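Local coordinates for protein aspartokinase (Arabidopsis thaliana, PDB 2CDQ) that catalyses the ATP-dependent phosphorylation of L-aspartate, the first step in making the aspartate-family amino acids, and binds lysine and S-adenosylmethionine as allosteric effectors, at residues Ala39-Met44 / Val105-Ile110; Glu92-Ile97 / Glu121-Leu126; Ser113-Tyr118 / Thr152-Ala157; Ile162-Arg167 / Pro207-Val212. All blocks are in the same frame, centred on the assembly; numbering follows the deposited sequence.

How the interactions relate
From the N terminus, the start of helix 41-53 opens interaction 1, which closes 61 residues later at the end of helix 92-108. Before that closure, the first turns of helix 92-108 have opened interaction 2, so these two loops cross. Interaction 2 closes on helix 113-132, whose own first turns have meanwhile opened interaction 3; those loops cross as well, and interaction 3 closes on helix 137-161. Interaction 4 follows in series, pairing strand 166-169 with strand 209-219. Interactions 1 and 3 touch through M44 and I110 against helix 137-161, while T152 and A156 of that helix join interaction 3 to I211 and V212 of interaction 4, linking helices to the central sheet.

Interaction 1 of 4, residues Ala39-Met44 / Val105-Ile110; sequences ASAERM and VKELNI
A41, in the first turn of helix 41-53, points its methyl at E107 and L108 in the last turn of helix 92-108. E107 holds CG anti to its backbone N (chi1 179°) and then runs on extended, which carries the whole side chain alongside A41. Its CB lies 3.9 Å from A41 CB, CG passes at a similar separation, and CD rests against the same methyl at 3.5 Å. At the tip the two oxygens part. OE2 accepts a hydrogen bond from a water, 2.9 Å away, which in turn accepts from E42 N and so joins the carboxylate to the first turn of the other helix. OE1 instead faces E42 OE1 at 3.5 Å, with the carboxylate planes 31° apart: two acceptors of like charge, which a long, weak ion pair from E107 OE1 to K45 may partly offset.

L108 covers a second flank of the A41 methyl, roughly at right angles to E107. Its CD2 stands 3.7 Å from A41 CB, while its second branch, CD1, lies 3.8 Å from M44 SD, the two side chains crossing at about a right angle. I154 of helix 137-161 also packs on M44 and L108.

One helix begins and the other ends at this contact. S40 is the N-cap of helix 41-53, its OG accepting a weak bond from R43 N, and N109, with positive phi, closes helix 92-108 in a Schellman motif. The arrangement is a capped helix start packed on a helix C-terminus, within the amino acid kinase domain and near its probable ATP site.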
loop_
_atom_site.group_PDB
_atom_site.type_symbol
_atom_site.label_atom_id
_atom_site.label_comp_id
_atom_site.label_asym_id
_atom_site.label_seq_id
_atom_site.Cartn_x
_atom_site.Cartn_y
_atom_site.Cartn_z
ATOM N N ALA A 39 -25.500 -9.605 29.881
ATOM C CA ALA A 39 -24.554 -10.573 30.453
ATOM C C ALA A 39 -25.117 -11.357 31.638
ATOM O O ALA A 39 -24.597 -12.422 31.982
ATOM C CB ALA A 39 -23.261 -9.878 30.850
ATOM N N SER A 40 -26.167 -10.818 32.260
ATOM C CA SER A 40 -26.799 -11.438 33.429
ATOM C C SER A 40 -28.255 -10.993 33.579
ATOM O O SER A 40 -28.696 -10.031 32.937
ATOM C CB SER A 40 -26.021 -11.104 34.707
ATOM O OG SER A 40 -26.219 -9.753 35.089
ATOM N N ALA A 41 -28.992 -11.697 34.435
ATOM C CA ALA A 41 -30.351 -11.307 34.799
ATOM C C ALA A 41 -30.422 -9.844 35.247
ATOM O O ALA A 41 -31.362 -9.124 34.904
ATOM C CB ALA A 41 -30.888 -12.223 35.885
ATOM N N GLU A 42 -29.417 -9.405 36.001
ATOM C CA GLU A 42 -29.388 -8.039 36.508
ATOM C C GLU A 42 -29.241 -7.013 35.381
ATOM O O GLU A 42 -29.960 -6.011 35.352
ATOM C CB GLU A 42 -28.286 -7.869 37.558
ATOM C CG GLU A 42 -28.358 -6.560 38.338
ATOM C CD GLU A 42 -29.597 -6.439 39.215
ATOM O OE1 GLU A 42 -30.163 -7.481 39.620
ATOM O OE2 GLU A 42 -29.998 -5.291 39.508
ATOM N N ARG A 43 -28.325 -7.270 34.451
ATOM C CA ARG A 43 -28.137 -6.367 33.322
ATOM C C ARG A 43 -29.358 -6.384 32.410
ATOM O O ARG A 43 -29.741 -5.348 31.869
ATOM C CB ARG A 43 -26.860 -6.706 32.553
ATOM C CG ARG A 43 -25.579 -6.336 33.294
ATOM C CD ARG A 43 -25.227 -4.868 33.126
ATOM N NE ARG A 43 -24.321 -4.662 31.999
ATOM C CZ ARG A 43 -24.049 -3.485 31.441
ATOM N NH1 ARG A 43 -24.614 -2.373 31.885
ATOM N NH2 ARG A 43 -23.208 -3.425 30.423
ATOM N N MET A 44 -29.974 -7.555 32.261
ATOM C CA MET A 44 -31.215 -7.687 31.503
ATOM C C MET A 44 -32.290 -6.777 32.087
ATOM O O MET A 44 -33.043 -6.147 31.348
ATOM C CB MET A 44 -31.696 -9.141 31.482
ATOM C CG MET A 44 -31.002 -10.015 30.454
ATOM S SD MET A 44 -31.816 -11.611 30.220
ATOM C CE MET A 44 -30.800 -12.351 28.953
ATOM N N VAL A 105 -32.491 -17.795 34.479
ATOM C CA VAL A 105 -33.883 -18.220 34.530
ATOM C C VAL A 105 -34.402 -18.181 35.977
ATOM O O VAL A 105 -35.507 -17.684 36.242
ATOM C CB VAL A 105 -34.023 -19.633 33.914
ATOM C CG1 VAL A 105 -35.282 -20.336 34.400
ATOM C CG2 VAL A 105 -33.999 -19.544 32.403
ATOM N N LYS A 106 -33.586 -18.691 36.900
ATOM C CA LYS A 106 -33.910 -18.721 38.323
ATOM C C LYS A 106 -34.235 -17.314 38.822
ATOM O O LYS A 106 -35.283 -17.090 39.422
ATOM C CB LYS A 106 -32.734 -19.309 39.122
ATOM C CG LYS A 106 -33.095 -19.908 40.486
ATOM C CD LYS A 106 -32.158 -19.415 41.607
ATOM C CE LYS A 106 -30.676 -19.775 41.386
ATOM N NZ LYS A 106 -29.755 -18.847 42.130
ATOM N N GLU A 107 -33.339 -16.372 38.546
ATOM C CA GLU A 107 -33.460 -15.010 39.051
ATOM C C GLU A 107 -34.572 -14.210 38.384
ATOM O O GLU A 107 -35.239 -13.407 39.032
ATOM C CB GLU A 107 -32.137 -14.261 38.917
ATOM C CG GLU A 107 -32.219 -12.835 39.415
ATOM C CD GLU A 107 -30.897 -12.108 39.376
ATOM O OE1 GLU A 107 -30.925 -10.862 39.509
ATOM O OE2 GLU A 107 -29.841 -12.770 39.213
ATOM N N LEU A 108 -34.765 -14.409 37.089
ATOM C CA LEU A 108 -35.802 -13.673 36.387
ATOM C C LEU A 108 -37.162 -14.304 36.647
ATOM O O LEU A 108 -38.199 -13.761 36.246
ATOM C CB LEU A 108 -35.496 -13.574 34.890
ATOM C CG LEU A 108 -34.302 -12.690 34.504
ATOM C CD1 LEU A 108 -34.174 -12.598 32.992
ATOM C CD2 LEU A 108 -34.394 -11.292 35.123
ATOM N N ASN A 109 -37.138 -15.444 37.339
ATOM C CA ASN A 109 -38.341 -16.162 37.755
ATOM C C ASN A 109 -39.211 -16.620 36.571
ATOM O O ASN A 109 -40.429 -16.400 36.546
ATOM C CB ASN A 109 -39.134 -15.329 38.764
ATOM C CG ASN A 109 -40.157 -16.143 39.517
ATOM O OD1 ASN A 109 -39.837 -17.170 40.120
ATOM N ND2 ASN A 109 -41.400 -15.684 39.492
ATOM N N ILE A 110 -38.560 -17.262 35.600
ATOM C CA ILE A 110 -39.217 -17.784 34.401
ATOM C C ILE A 110 -39.297 -19.308 34.450
ATOM O O ILE A 110 -38.517 -19.956 35.156
ATOM C CB ILE A 110 -38.448 -17.362 33.128
ATOM C CG1 ILE A 110 -38.488 -15.848 32.954
ATOM C CG2 ILE A 110 -39.011 -18.043 31.875
ATOM C CD1 ILE A 110 -37.359 -15.342 32.096
HETATM O O HOH W 1 -27.982 -11.233 37.630
#

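Interaction 2 of 4, residues Glu92-Ile97 / Glu121-Leu126; sequences EELSII and ELEQLL
Helices 92-97 and 121-126 run almost exactly antiparallel, with 171° between their directions and axes 11.2 Å apart at closest approach. L94 and E123 are the nearest residues by backbone, at 7.3 Å between CA atoms. L94 is the side chain that fills the interval. At chi1 172°, CG lies beside the carbonyl carbon and the side chain leans out toward helix 121-126, its two methyls going to different partners. L94 CD1 lies 3.8 Å from L126 CD1 and also meets L122 CG at 4.0 Å; L94 slides past both leucines in the opposite direction. L94 CD2 touches E123 CG at 3.8 Å, the chains crossing at about a right angle. One turn further on, the branch methyl I97 CG2 comes within 3.9 Å of L122 CD2, again roughly at right angles. E123 meets L94 through carbon, while its OE1 forms a salt bridge with K98. L122 is also backed by L143 of helix 137-161 and L73 of helix 69-80. No hydrogen bond passes between the two segments, and the contact therefore rests on dispersion and the burial of branched aliphatic side chains, with the E123 charge answered beside it.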
loop_
_atom_site.group_PDB
_atom_site.type_symbol
_atom_site.label_atom_id
_atom_site.label_comp_id
_atom_site.label_asym_id
_atom_site.label_seq_id
_atom_site.Cartn_x
_atom_site.Cartn_y
_atom_site.Cartn_z
ATOM N N GLU A 92 -15.388 -27.475 30.346
ATOM C CA GLU A 92 -15.423 -26.261 31.166
ATOM C C GLU A 92 -16.402 -25.205 30.668
ATOM O O GLU A 92 -17.231 -24.710 31.435
ATOM C CB GLU A 92 -14.021 -25.659 31.265
ATOM C CG GLU A 92 -13.372 -25.793 32.633
ATOM C CD GLU A 92 -13.778 -24.668 33.573
ATOM O OE1 GLU A 92 -12.947 -23.758 33.789
ATOM O OE2 GLU A 92 -14.927 -24.682 34.077
ATOM N N GLU A 93 -16.301 -24.874 29.384
ATOM C CA GLU A 93 -17.170 -23.878 28.767
ATOM C C GLU A 93 -18.640 -24.298 28.757
ATOM O O GLU A 93 -19.525 -23.461 28.939
ATOM C CB GLU A 93 -16.688 -23.546 27.353
ATOM C CG GLU A 93 -15.576 -22.499 27.291
ATOM C CD GLU A 93 -14.236 -22.979 27.847
ATOM O OE1 GLU A 93 -13.433 -22.113 28.263
ATOM O OE2 GLU A 93 -13.980 -24.207 27.869
ATOM N N LEU A 94 -18.896 -25.590 28.554
ATOM C CA LEU A 94 -20.258 -26.119 28.597
ATOM C C LEU A 94 -20.876 -25.993 29.992
ATOM O O LEU A 94 -22.051 -25.637 30.120
ATOM C CB LEU A 94 -20.303 -27.568 28.105
ATOM C CG LEU A 94 -21.618 -28.338 28.253
ATOM C CD1 LEU A 94 -22.735 -27.732 27.411
ATOM C CD2 LEU A 94 -21.402 -29.793 27.897
ATOM N N SER A 95 -20.084 -26.277 31.026
ATOM C CA SER A 95 -20.517 -26.096 32.420
ATOM C C SER A 95 -20.842 -24.632 32.732
ATOM O O SER A 95 -21.784 -24.341 33.474
ATOM C CB SER A 95 -19.455 -26.612 33.396
ATOM O OG SER A 95 -19.297 -28.014 33.282
ATOM N N ILE A 96 -20.058 -23.723 32.157
ATOM C CA ILE A 96 -20.254 -22.294 32.360
ATOM C C ILE A 96 -21.562 -21.834 31.707
ATOM O O ILE A 96 -22.382 -21.166 32.349
ATOM C CB ILE A 96 -19.037 -21.477 31.849
ATOM C CG1 ILE A 96 -17.811 -21.748 32.731
ATOM C CG2 ILE A 96 -19.356 -19.990 31.812
ATOM C CD1 ILE A 96 -16.480 -21.418 32.078
ATOM N N ILE A 97 -21.760 -22.215 30.446
ATOM C CA ILE A 97 -22.948 -21.818 29.692
ATOM C C ILE A 97 -24.217 -22.397 30.323
ATOM O O ILE A 97 -25.222 -21.692 30.455
ATOM C CB ILE A 97 -22.840 -22.206 28.200
ATOM C CG1 ILE A 97 -21.727 -21.403 27.530
ATOM C CG2 ILE A 97 -24.165 -21.958 27.467
ATOM C CD1 ILE A 97 -21.185 -22.039 26.278
ATOM N N GLU A 121 -29.857 -30.072 24.027
ATOM C CA GLU A 121 -29.394 -30.055 22.644
ATOM C C GLU A 121 -27.917 -29.684 22.514
ATOM O O GLU A 121 -27.157 -30.396 21.857
ATOM C CB GLU A 121 -30.235 -29.081 21.822
ATOM C CG GLU A 121 -31.326 -29.721 20.984
ATOM C CD GLU A 121 -31.723 -28.840 19.802
ATOM O OE1 GLU A 121 -30.821 -28.437 19.025
ATOM O OE2 GLU A 121 -32.935 -28.553 19.650
ATOM N N LEU A 122 -27.524 -28.573 23.140
ATOM C CA LEU A 122 -26.140 -28.090 23.100
ATOM C C LEU A 122 -25.150 -29.171 23.527
ATOM O O LEU A 122 -24.163 -29.424 22.834
ATOM C CB LEU A 122 -25.975 -26.830 23.960
ATOM C CG LEU A 122 -24.562 -26.272 24.182
ATOM C CD1 LEU A 122 -23.868 -25.939 22.868
ATOM C CD2 LEU A 122 -24.613 -25.047 25.074
ATOM N N GLU A 123 -25.429 -29.806 24.663
ATOM C CA GLU A 123 -24.612 -30.912 25.157
ATOM C C GLU A 123 -24.606 -32.091 24.172
ATOM O O GLU A 123 -23.569 -32.727 23.959
ATOM C CB GLU A 123 -25.100 -31.358 26.541
ATOM C CG GLU A 123 -24.172 -32.340 27.248
ATOM C CD GLU A 123 -24.433 -32.436 28.741
ATOM O OE1 GLU A 123 -25.131 -31.559 29.298
ATOM O OE2 GLU A 123 -23.923 -33.390 29.364
ATOM N N GLN A 124 -25.762 -32.368 23.572
ATOM C CA GLN A 124 -25.867 -33.418 22.569
ATOM C C GLN A 124 -25.019 -33.111 21.334
ATOM O O GLN A 124 -24.340 -34.002 20.809
ATOM C CB GLN A 124 -27.329 -33.662 22.176
ATOM C CG GLN A 124 -28.167 -34.335 23.261
ATOM C CD GLN A 124 -27.614 -35.689 23.679
ATOM O OE1 GLN A 124 -27.083 -35.844 24.781
ATOM N NE2 GLN A 124 -27.726 -36.673 22.793
ATOM N N LEU A 125 -25.048 -31.854 20.886
ATOM C CA LEU A 125 -24.275 -31.437 19.713
ATOM C C LEU A 125 -22.780 -31.572 19.955
ATOM O O LEU A 125 -22.044 -32.029 19.081
ATOM C CB LEU A 125 -24.611 -30.000 19.308
ATOM C CG LEU A 125 -23.879 -29.479 18.065
ATOM C CD1 LEU A 125 -24.522 -29.976 16.783
ATOM C CD2 LEU A 125 -23.837 -27.972 18.075
ATOM N N LEU A 126 -22.339 -31.175 21.144
ATOM C CA LEU A 126 -20.932 -31.275 21.518
ATOM C C LEU A 126 -20.508 -32.735 21.653
ATOM O O LEU A 126 -19.389 -33.101 21.289
ATOM C CB LEU A 126 -20.654 -30.497 22.809
ATOM C CG LEU A 126 -20.690 -28.966 22.733
ATOM C CD1 LEU A 126 -20.845 -28.364 24.128
ATOM C CD2 LEU A 126 -19.452 -28.405 22.031
#

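Interaction 3 of 4, residues Ser113-Tyr118 / Thr152-Ala157; sequences SVILTY and TRIFAA
Y118 and R153 make the polar-aromatic part of this contact between the first turns of helix 113-132 and the middle of helix 137-161. The tyrosine places its phenol end over one face of the guanidinium group: Y118 CZ stands 3.6 Å above that plane, over its centre. Ring and guanidinium are turned 40° against each other, so the groups neither stack flat nor meet at right angles. Although Y118 OH comes near R153 NH2, it lies over the flat face, where the N-H bonds do not point, and the pair is not a hydrogen bond. The arginine spends those bonds on other partners: NH2 forms a salt bridge with D170, and NH1 donates to C149 O one turn back in its own helix. These two grips fix the rotation of the guanidinium and leave a face turned to the tyrosine. The stem runs extended from CG to NE (chi2 174°), carrying the guanidinium out to the tyrosine.

The apolar contacts lie beside it. V114 CG1 packs 3.8 Å from R153 CD, crossing the arginine stem at about a right angle. I115 directs its CD1 at I154 CG1, 3.6 Å away, and I154 also packs on H101 and T104 of helix 92-108.

The segments are antiparallel, at 176° with axes 10.3 Å apart. This is antiparallel helix packing on the periphery of the amino acid kinase fold, where helix 137-161, which carries the substrate-binding E148, is sandwiched between helix 113-132 and the central sheet.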
loop_
_atom_site.group_PDB
_atom_site.type_symbol
_atom_site.label_atom_id
_atom_site.label_comp_id
_atom_site.label_asym_id
_atom_site.label_seq_id
_atom_site.Cartn_x
_atom_site.Cartn_y
_atom_site.Cartn_z
ATOM N N SER A 113 -38.337 -24.583 31.408
ATOM C CA SER A 113 -38.519 -25.633 30.403
ATOM C C SER A 113 -37.802 -25.364 29.085
ATOM O O SER A 113 -36.916 -26.130 28.691
ATOM C CB SER A 113 -40.002 -25.881 30.149
ATOM O OG SER A 113 -40.615 -26.387 31.315
ATOM N N VAL A 114 -38.177 -24.275 28.417
ATOM C CA VAL A 114 -37.662 -23.976 27.081
ATOM C C VAL A 114 -36.135 -23.957 27.085
ATOM O O VAL A 114 -35.501 -24.612 26.253
ATOM C CB VAL A 114 -38.222 -22.646 26.518
ATOM C CG1 VAL A 114 -37.950 -22.541 25.020
ATOM C CG2 VAL A 114 -39.719 -22.527 26.796
ATOM N N ILE A 115 -35.560 -23.235 28.042
ATOM C CA ILE A 115 -34.107 -23.140 28.183
ATOM C C ILE A 115 -33.452 -24.509 28.388
ATOM O O ILE A 115 -32.433 -24.809 27.758
ATOM C CB ILE A 115 -33.706 -22.124 29.294
ATOM C CG1 ILE A 115 -33.570 -20.716 28.709
ATOM C CG2 ILE A 115 -32.382 -22.491 29.943
ATOM C CD1 ILE A 115 -34.864 -20.108 28.190
ATOM N N LEU A 116 -34.054 -25.340 29.241
ATOM C CA LEU A 116 -33.508 -26.664 29.555
ATOM C C LEU A 116 -33.418 -27.569 28.330
ATOM O O LEU A 116 -32.466 -28.340 28.195
ATOM C CB LEU A 116 -34.315 -27.349 30.667
ATOM C CG LEU A 116 -34.118 -26.859 32.110
ATOM C CD1 LEU A 116 -35.194 -27.445 33.019
ATOM C CD2 LEU A 116 -32.720 -27.175 32.655
ATOM N N THR A 117 -34.402 -27.463 27.439
ATOM C CA THR A 117 -34.404 -28.232 26.199
ATOM C C THR A 117 -33.228 -27.820 25.315
ATOM O O THR A 117 -32.541 -28.673 24.740
ATOM C CB THR A 117 -35.742 -28.069 25.435
ATOM O OG1 THR A 117 -36.811 -28.598 26.231
ATOM C CG2 THR A 117 -35.707 -28.803 24.094
ATOM N N TYR A 118 -32.994 -26.513 25.227
ATOM C CA TYR A 118 -31.925 -25.984 24.390
ATOM C C TYR A 118 -30.535 -26.353 24.898
ATOM O O TYR A 118 -29.617 -26.566 24.101
ATOM C CB TYR A 118 -32.069 -24.469 24.228
ATOM C CG TYR A 118 -32.934 -24.071 23.053
ATOM C CD1 TYR A 118 -34.324 -23.996 23.171
ATOM C CD2 TYR A 118 -32.362 -23.781 21.817
ATOM C CE1 TYR A 118 -35.119 -23.637 22.089
ATOM C CE2 TYR A 118 -33.146 -23.424 20.731
ATOM C CZ TYR A 118 -34.521 -23.354 20.873
ATOM O OH TYR A 118 -35.288 -22.999 19.792
ATOM N N THR A 152 -32.356 -14.407 23.528
ATOM C CA THR A 152 -33.657 -13.830 23.188
ATOM C C THR A 152 -34.826 -14.456 23.955
ATOM O O THR A 152 -35.702 -13.733 24.432
ATOM C CB THR A 152 -33.946 -13.893 21.670
ATOM O OG1 THR A 152 -33.587 -15.184 21.154
ATOM C CG2 THR A 152 -33.164 -12.819 20.945
ATOM N N ARG A 153 -34.823 -15.787 24.074
ATOM C CA ARG A 153 -35.908 -16.526 24.742
ATOM C C ARG A 153 -36.043 -16.206 26.234
ATOM O O ARG A 153 -37.157 -16.092 26.751
ATOM C CB ARG A 153 -35.762 -18.032 24.525
ATOM C CG ARG A 153 -36.344 -18.504 23.211
ATOM C CD ARG A 153 -36.057 -19.977 22.947
ATOM N NE ARG A 153 -36.599 -20.399 21.659
ATOM C CZ ARG A 153 -36.038 -20.141 20.479
ATOM N NH1 ARG A 153 -34.900 -19.464 20.397
ATOM N NH2 ARG A 153 -36.616 -20.568 19.368
ATOM N N ILE A 154 -34.909 -16.068 26.915
ATOM C CA ILE A 154 -34.900 -15.644 28.309
ATOM C C ILE A 154 -35.519 -14.251 28.417
ATOM O O ILE A 154 -36.464 -14.043 29.183
ATOM C CB ILE A 154 -33.476 -15.674 28.915
ATOM C CG1 ILE A 154 -33.030 -17.121 29.131
ATOM C CG2 ILE A 154 -33.432 -14.924 30.227
ATOM C CD1 ILE A 154 -31.552 -17.303 29.408
ATOM N N PHE A 155 -35.013 -13.313 27.622
ATOM C CA PHE A 155 -35.471 -11.932 27.708
ATOM C C PHE A 155 -36.952 -11.784 27.350
ATOM O O PHE A 155 -37.690 -11.069 28.037
ATOM C CB PHE A 155 -34.603 -11.009 26.852
ATOM C CG PHE A 155 -34.750 -9.557 27.193
ATOM C CD1 PHE A 155 -34.208 -9.046 28.371
ATOM C CD2 PHE A 155 -35.426 -8.696 26.340
ATOM C CE1 PHE A 155 -34.344 -7.697 28.695
ATOM C CE2 PHE A 155 -35.564 -7.342 26.652
ATOM C CZ PHE A 155 -35.024 -6.843 27.832
ATOM N N ALA A 156 -37.383 -12.472 26.292
ATOM C CA ALA A 156 -38.774 -12.409 25.851
ATOM C C ALA A 156 -39.718 -12.899 26.947
ATOM O O ALA A 156 -40.693 -12.219 27.287
ATOM C CB ALA A 156 -38.973 -13.212 24.575
ATOM N N ALA A 157 -39.405 -14.071 27.503
ATOM C CA ALA A 157 -40.168 -14.643 28.606
ATOM C C ALA A 157 -40.221 -13.689 29.792
ATOM O O ALA A 157 -41.280 -13.509 30.393
ATOM C CB ALA A 157 -39.588 -15.982 29.017
#

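Interaction 4 of 4, residues Ile162-Arg167 / Pro207-Val212; sequences IGVKAR and PAVPIV
A208 pushes its methyl into a shallow hollow made by K165 and R167. On one flank A208 CB meets K165 CG at 3.7 Å; on another it lies 4.1 Å above the plane of the R167 guanidinium, offset toward the rim of that group. The arginine chain bends at chi2 and chi3 (42°), bringing one guanidinium face over the methyl, and its NH2 forms a salt bridge with D206, which also pairs with K165 NZ, so one carboxylate holds both walls of the hollow. V209 makes a second bump: its CG2 meets V164 CG1 at 4.1 Å, the two valines crossing obliquely. A166 shares a face of the sheet with V209, and A166 CB lies 4.4 Å from I211 CG1.

The backbones interlock in parallel fashion. V209 N donates to K165 O at 2.9 Å, R167 N to V209 O at 3.2 Å, and I211 N to R167 O at 2.9 Å. P210, paired with R167, has no N-H to give.

Strand 166-169 borders strand 209-219, which on its other edge pairs with strand 59-63 through P210 and V212 to I61; the side chains of V209 and I211 also pack on I61. Helix 137-161 covers the A166 face, with T152 and L159 against I211.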
loop_
_atom_site.group_PDB
_atom_site.type_symbol
_atom_site.label_atom_id
_atom_site.label_comp_id
_atom_site.label_asym_id
_atom_site.label_seq_id
_atom_site.Cartn_x
_atom_site.Cartn_y
_atom_site.Cartn_z
ATOM N N ILE A 162 -43.319 -9.454 33.427
ATOM C CA ILE A 162 -43.450 -8.153 34.092
ATOM C C ILE A 162 -44.468 -7.192 33.438
ATOM O O ILE A 162 -44.488 -5.993 33.744
ATOM C CB ILE A 162 -42.054 -7.462 34.276
ATOM C CG1 ILE A 162 -41.458 -7.021 32.931
ATOM C CG2 ILE A 162 -41.084 -8.391 35.016
ATOM C CD1 ILE A 162 -40.403 -5.930 33.053
ATOM N N GLY A 163 -45.306 -7.721 32.549
ATOM C CA GLY A 163 -46.378 -6.934 31.928
ATOM C C GLY A 163 -46.084 -6.325 30.565
ATOM O O GLY A 163 -46.826 -5.461 30.097
ATOM N N VAL A 164 -45.003 -6.766 29.927
ATOM C CA VAL A 164 -44.638 -6.300 28.587
ATOM C C VAL A 164 -44.887 -7.437 27.597
ATOM O O VAL A 164 -44.139 -8.421 27.564
ATOM C CB VAL A 164 -43.145 -5.821 28.517
ATOM C CG1 VAL A 164 -42.758 -5.420 27.097
ATOM C CG2 VAL A 164 -42.888 -4.661 29.477
ATOM N N LYS A 165 -45.951 -7.310 26.807
ATOM C CA LYS A 165 -46.259 -8.300 25.779
ATOM C C LYS A 165 -45.128 -8.332 24.751
ATOM O O LYS A 165 -44.807 -7.310 24.131
ATOM C CB LYS A 165 -47.616 -8.013 25.124
ATOM C CG LYS A 165 -48.062 -9.041 24.079
ATOM C CD LYS A 165 -48.029 -10.481 24.608
ATOM C CE LYS A 165 -48.234 -11.504 23.487
ATOM N NZ LYS A 165 -49.643 -11.532 22.992
ATOM N N ALA A 166 -44.517 -9.509 24.602
ATOM C CA ALA A 166 -43.313 -9.677 23.786
ATOM C C ALA A 166 -43.254 -11.039 23.094
ATOM O O ALA A 166 -43.712 -12.049 23.638
ATOM C CB ALA A 166 -42.073 -9.460 24.637
ATOM N N ARG A 167 -42.681 -11.048 21.890
ATOM C CA ARG A 167 -42.570 -12.252 21.067
ATOM C C ARG A 167 -41.128 -12.416 20.608
ATOM O O ARG A 167 -40.556 -11.509 19.999
ATOM C CB ARG A 167 -43.528 -12.161 19.867
ATOM C CG ARG A 167 -43.365 -13.247 18.797
ATOM C CD ARG A 167 -44.688 -13.604 18.108
ATOM N NE ARG A 167 -45.530 -12.442 17.795
ATOM C CZ ARG A 167 -46.709 -12.179 18.367
ATOM N NH1 ARG A 167 -47.213 -12.993 19.294
ATOM N NH2 ARG A 167 -47.394 -11.096 18.014
ATOM N N PRO A 207 -50.119 -6.721 18.670
ATOM C CA PRO A 207 -48.847 -6.032 18.914
ATOM C C PRO A 207 -48.079 -6.525 20.149
ATOM O O PRO A 207 -48.585 -6.479 21.275
ATOM C CB PRO A 207 -49.261 -4.560 19.070
ATOM C CG PRO A 207 -50.692 -4.600 19.463
ATOM C CD PRO A 207 -51.270 -5.805 18.790
ATOM N N ALA A 208 -46.862 -7.004 19.908
ATOM C CA ALA A 208 -45.930 -7.395 20.961
ATOM C C ALA A 208 -44.549 -6.890 20.571
ATOM O O ALA A 208 -44.255 -6.757 19.382
ATOM C CB ALA A 208 -45.916 -8.908 21.129
ATOM N N VAL A 209 -43.710 -6.600 21.564
ATOM C CA VAL A 209 -42.340 -6.136 21.307
ATOM C C VAL A 209 -41.480 -7.291 20.773
ATOM O O VAL A 209 -41.208 -8.253 21.501
ATOM C CB VAL A 209 -41.685 -5.512 22.571
ATOM C CG1 VAL A 209 -40.299 -4.974 22.248
ATOM C CG2 VAL A 209 -42.565 -4.401 23.155
ATOM N N PRO A 210 -41.069 -7.207 19.493
ATOM C CA PRO A 210 -40.253 -8.259 18.882
ATOM C C PRO A 210 -38.841 -8.328 19.478
ATOM O O PRO A 210 -38.178 -7.294 19.641
ATOM C CB PRO A 210 -40.201 -7.856 17.399
ATOM C CG PRO A 210 -41.298 -6.844 17.227
ATOM C CD PRO A 210 -41.356 -6.127 18.533
ATOM N N ILE A 211 -38.405 -9.540 19.818
ATOM C CA ILE A 211 -37.069 -9.775 20.352
ATOM C C ILE A 211 -36.344 -10.718 19.399
ATOM O O ILE A 211 -36.573 -11.927 19.426
ATOM C CB ILE A 211 -37.118 -10.383 21.784
ATOM C CG1 ILE A 211 -38.137 -9.649 22.675
ATOM C CG2 ILE A 211 -35.727 -10.399 22.424
ATOM C CD1 ILE A 211 -37.840 -8.173 22.952
ATOM N N VAL A 212 -35.475 -10.153 18.559
ATOM C CA VAL A 212 -34.834 -10.900 17.469
ATOM C C VAL A 212 -33.365 -11.260 17.749
ATOM O O VAL A 212 -32.588 -10.429 18.238
ATOM C CB VAL A 212 -34.917 -10.129 16.121
ATOM C CG1 VAL A 212 -34.709 -11.078 14.945
ATOM C CG2 VAL A 212 -36.261 -9.419 15.981
#